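Local coordinates for hemerythrin-like domain-containing protein (Streptococcus mutans, PDB 2QKP) that is of uncharacterised function but carries this C-terminal PAS domain, a fold that in related proteins commonly acts as a sensory or protein-interaction module, at residues K92-F97 and F105-Y110. Residues are numbered along the deposited sequence; the frame is centred on the assembly and turned at random. Where two conformers were deposited one is given.
Sequences KVNMWF and FVYVTY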
loop_
_atom_site.group_PDB
_atom_site.type_symbol
_atom_site.label_atom_id
_atom_site.label_comp_id
_atom_site.label_asym_id
_atom_site.label_seq_id
_atom_site.Cartn_x
_atom_site.Cartn_y
_atom_site.Cartn_z
ATOM N N LYS A 92 5.747 -7.905 12.397
ATOM C CA LYS A 92 5.482 -6.470 12.452
ATOM C C LYS A 92 5.818 -5.878 13.819
ATOM O O LYS A 92 5.693 -6.562 14.855
ATOM C CB LYS A 92 3.998 -6.183 12.179
ATOM C CG LYS A 92 3.513 -6.550 10.776
ATOM C CD LYS A 92 2.026 -6.289 10.621
ATOM C CE LYS A 92 1.187 -7.373 11.285
ATOM N NZ LYS A 92 -0.259 -7.339 10.910
ATOM N N VAL A 93 6.220 -4.609 13.812
ATOM C CA VAL A 93 6.349 -3.807 15.021
ATOM C C VAL A 93 5.597 -2.522 14.723
ATOM O O VAL A 93 5.845 -1.892 13.688
ATOM C CB VAL A 93 7.812 -3.510 15.329
ATOM C CG1 VAL A 93 7.968 -2.526 16.486
ATOM C CG2 VAL A 93 8.529 -4.814 15.658
ATOM N N ASN A 94 4.713 -2.118 15.642
ATOM C CA ASN A 94 3.893 -0.916 15.452
ATOM C C ASN A 94 4.163 0.120 16.551
ATOM O O ASN A 94 4.473 -0.242 17.706
ATOM C CB ASN A 94 2.415 -1.274 15.483
ATOM C CG ASN A 94 2.057 -2.398 14.525
ATOM O OD1 ASN A 94 1.686 -3.505 14.940
ATOM N ND2 ASN A 94 2.138 -2.116 13.241
ATOM N N MET A 95 4.110 1.388 16.163
ATOM C CA MET A 95 4.086 2.494 17.104
ATOM C C MET A 95 3.071 3.560 16.667
ATOM O O MET A 95 2.700 3.652 15.496
ATOM C CB MET A 95 5.502 3.078 17.351
ATOM C CG MET A 95 6.514 3.027 16.232
ATOM S SD MET A 95 7.278 1.441 15.798
ATOM C CE MET A 95 8.789 1.447 16.779
ATOM N N TRP A 96 2.592 4.357 17.621
ATOM C CA TRP A 96 1.640 5.399 17.265
ATOM C C TRP A 96 1.811 6.576 18.222
ATOM O O TRP A 96 2.270 6.395 19.363
ATOM C CB TRP A 96 0.201 4.887 17.305
ATOM C CG TRP A 96 -0.199 4.189 18.584
ATOM C CD1 TRP A 96 -0.727 4.758 19.719
ATOM C CD2 TRP A 96 -0.127 2.788 18.838
ATOM N NE1 TRP A 96 -0.974 3.787 20.669
ATOM C CE2 TRP A 96 -0.622 2.566 20.149
ATOM C CE3 TRP A 96 0.329 1.700 18.102
ATOM C CZ2 TRP A 96 -0.660 1.295 20.724
ATOM C CZ3 TRP A 96 0.256 0.442 18.657
ATOM C CH2 TRP A 96 -0.231 0.245 19.961
ATOM N N PHE A 97 1.472 7.757 17.736
ATOM C CA PHE A 97 1.670 9.000 18.481
ATOM C C PHE A 97 0.874 10.112 17.840
ATOM O O PHE A 97 0.564 10.064 16.647
ATOM C CB PHE A 97 3.166 9.380 18.522
ATOM C CG PHE A 97 3.789 9.631 17.164
ATOM C CD1 PHE A 97 3.793 10.913 16.601
ATOM C CD2 PHE A 97 4.389 8.595 16.455
ATOM C CE1 PHE A 97 4.384 11.160 15.342
ATOM C CE2 PHE A 97 4.979 8.829 15.204
ATOM C CZ PHE A 97 4.970 10.108 14.645
ATOM N N PHE A 105 -2.850 11.800 13.619
ATOM C CA PHE A 105 -2.507 10.802 14.594
ATOM C C PHE A 105 -1.825 9.700 13.803
ATOM O O PHE A 105 -2.442 9.079 12.957
ATOM C CB PHE A 105 -3.718 10.258 15.329
ATOM C CG PHE A 105 -3.349 9.484 16.529
ATOM C CD1 PHE A 105 -3.152 10.126 17.751
ATOM C CD2 PHE A 105 -3.090 8.134 16.445
ATOM C CE1 PHE A 105 -2.778 9.404 18.871
ATOM C CE2 PHE A 105 -2.718 7.406 17.583
ATOM C CZ PHE A 105 -2.560 8.026 18.768
ATOM N N VAL A 106 -0.552 9.478 14.093
ATOM C CA VAL A 106 0.295 8.687 13.209
ATOM C C VAL A 106 0.381 7.249 13.691
ATOM O O VAL A 106 0.608 6.998 14.881
ATOM C CB VAL A 106 1.718 9.319 13.158
ATOM C CG1 VAL A 106 2.664 8.511 12.231
ATOM C CG2 VAL A 106 1.639 10.793 12.686
ATOM N N TYR A 107 0.202 6.296 12.772
ATOM C CA TYR A 107 0.380 4.884 13.098
ATOM C C TYR A 107 1.478 4.336 12.190
ATOM O O TYR A 107 1.381 4.452 10.958
ATOM C CB TYR A 107 -0.926 4.139 12.792
ATOM C CG TYR A 107 -0.924 2.684 13.215
ATOM C CD1 TYR A 107 -1.224 2.327 14.526
ATOM C CD2 TYR A 107 -0.669 1.659 12.299
ATOM C CE1 TYR A 107 -1.247 0.992 14.926
ATOM C CE2 TYR A 107 -0.669 0.310 12.701
ATOM C CZ TYR A 107 -0.981 -0.010 14.010
ATOM O OH TYR A 107 -1.032 -1.337 14.419
ATOM N N VAL A 108 2.517 3.757 12.800
ATOM C CA VAL A 108 3.738 3.373 12.095
ATOM C C VAL A 108 3.848 1.870 12.146
ATOM O O VAL A 108 3.646 1.260 13.194
ATOM C CB VAL A 108 5.003 3.988 12.775
ATOM C CG1 VAL A 108 6.253 3.623 12.015
ATOM C CG2 VAL A 108 4.896 5.494 12.871
ATOM N N THR A 109 4.160 1.265 11.009
ATOM C CA THR A 109 4.447 -0.169 11.026
ATOM C C THR A 109 5.779 -0.450 10.362
ATOM O O THR A 109 6.059 0.065 9.282
ATOM C CB THR A 109 3.385 -0.958 10.242
ATOM O OG1 THR A 109 2.097 -0.704 10.790
ATOM C CG2 THR A 109 3.691 -2.457 10.262
ATOM N N TYR A 110 6.594 -1.277 11.019
ATOM C CA TYR A 110 7.780 -1.869 10.409
ATOM C C TYR A 110 7.485 -3.327 10.211
ATOM O O TYR A 110 7.147 -4.033 11.188
ATOM C CB TYR A 110 8.966 -1.785 11.366
ATOM C CG TYR A 110 9.465 -0.400 11.616
ATOM C CD1 TYR A 110 10.495 0.122 10.828
ATOM C CD2 TYR A 110 8.948 0.372 12.646
ATOM C CE1 TYR A 110 10.998 1.415 11.045
ATOM C CE2 TYR A 110 9.449 1.696 12.881
ATOM C CZ TYR A 110 10.472 2.189 12.064
ATOM O OH TYR A 110 11.038 3.456 12.238
#
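Val106 packs over one face of the Phe97 ring, its CB 3.9 Å from the ring centroid and displaced toward the rim, a CH-pi contact. Phe97 CG sits between the backbone N and the carbonyl carbon (chi1 61°), which turns the ring so that one face lies against Val106. Beyond it on the same face of the sheet, Met95 meets Tyr110 at the ring's edge, SD 3.6 Å from CE2, a Met-aromatic contact made in the ring plane; Val93 O also lies at that edge. The carbonyl O of Phe97 stands over the centre of the Phe105 ring. On the opposite face of the sheet, Trp96 and Tyr107 run side by side with planes only 9° apart, yet slid so far that the rings barely overlap and come closest at Trp96 CE3 and Tyr107 CE1, 3.6 Å. Asn94 leans toward Thr109, where ND2 to OG1 is 2.8 Å but bent to 116°, a weak bond. In the sheet itself, Val93-Tyr110, Met95-Val108 and Phe97-Val106 each exchange two backbone hydrogen bonds, as in a regular antiparallel hairpin. Strand 92-99 is one of two edge strands of the five-stranded PAS sheet within this chain. Phe133 of the second subunit meets Tyr107 edge-to-face, and Leu136 of that subunit packs on Trp96, Phe105 and Tyr107. Six backbone bonds thus fix the register, while these three side chains present a largely apolar, aromatic patch to the partner subunit.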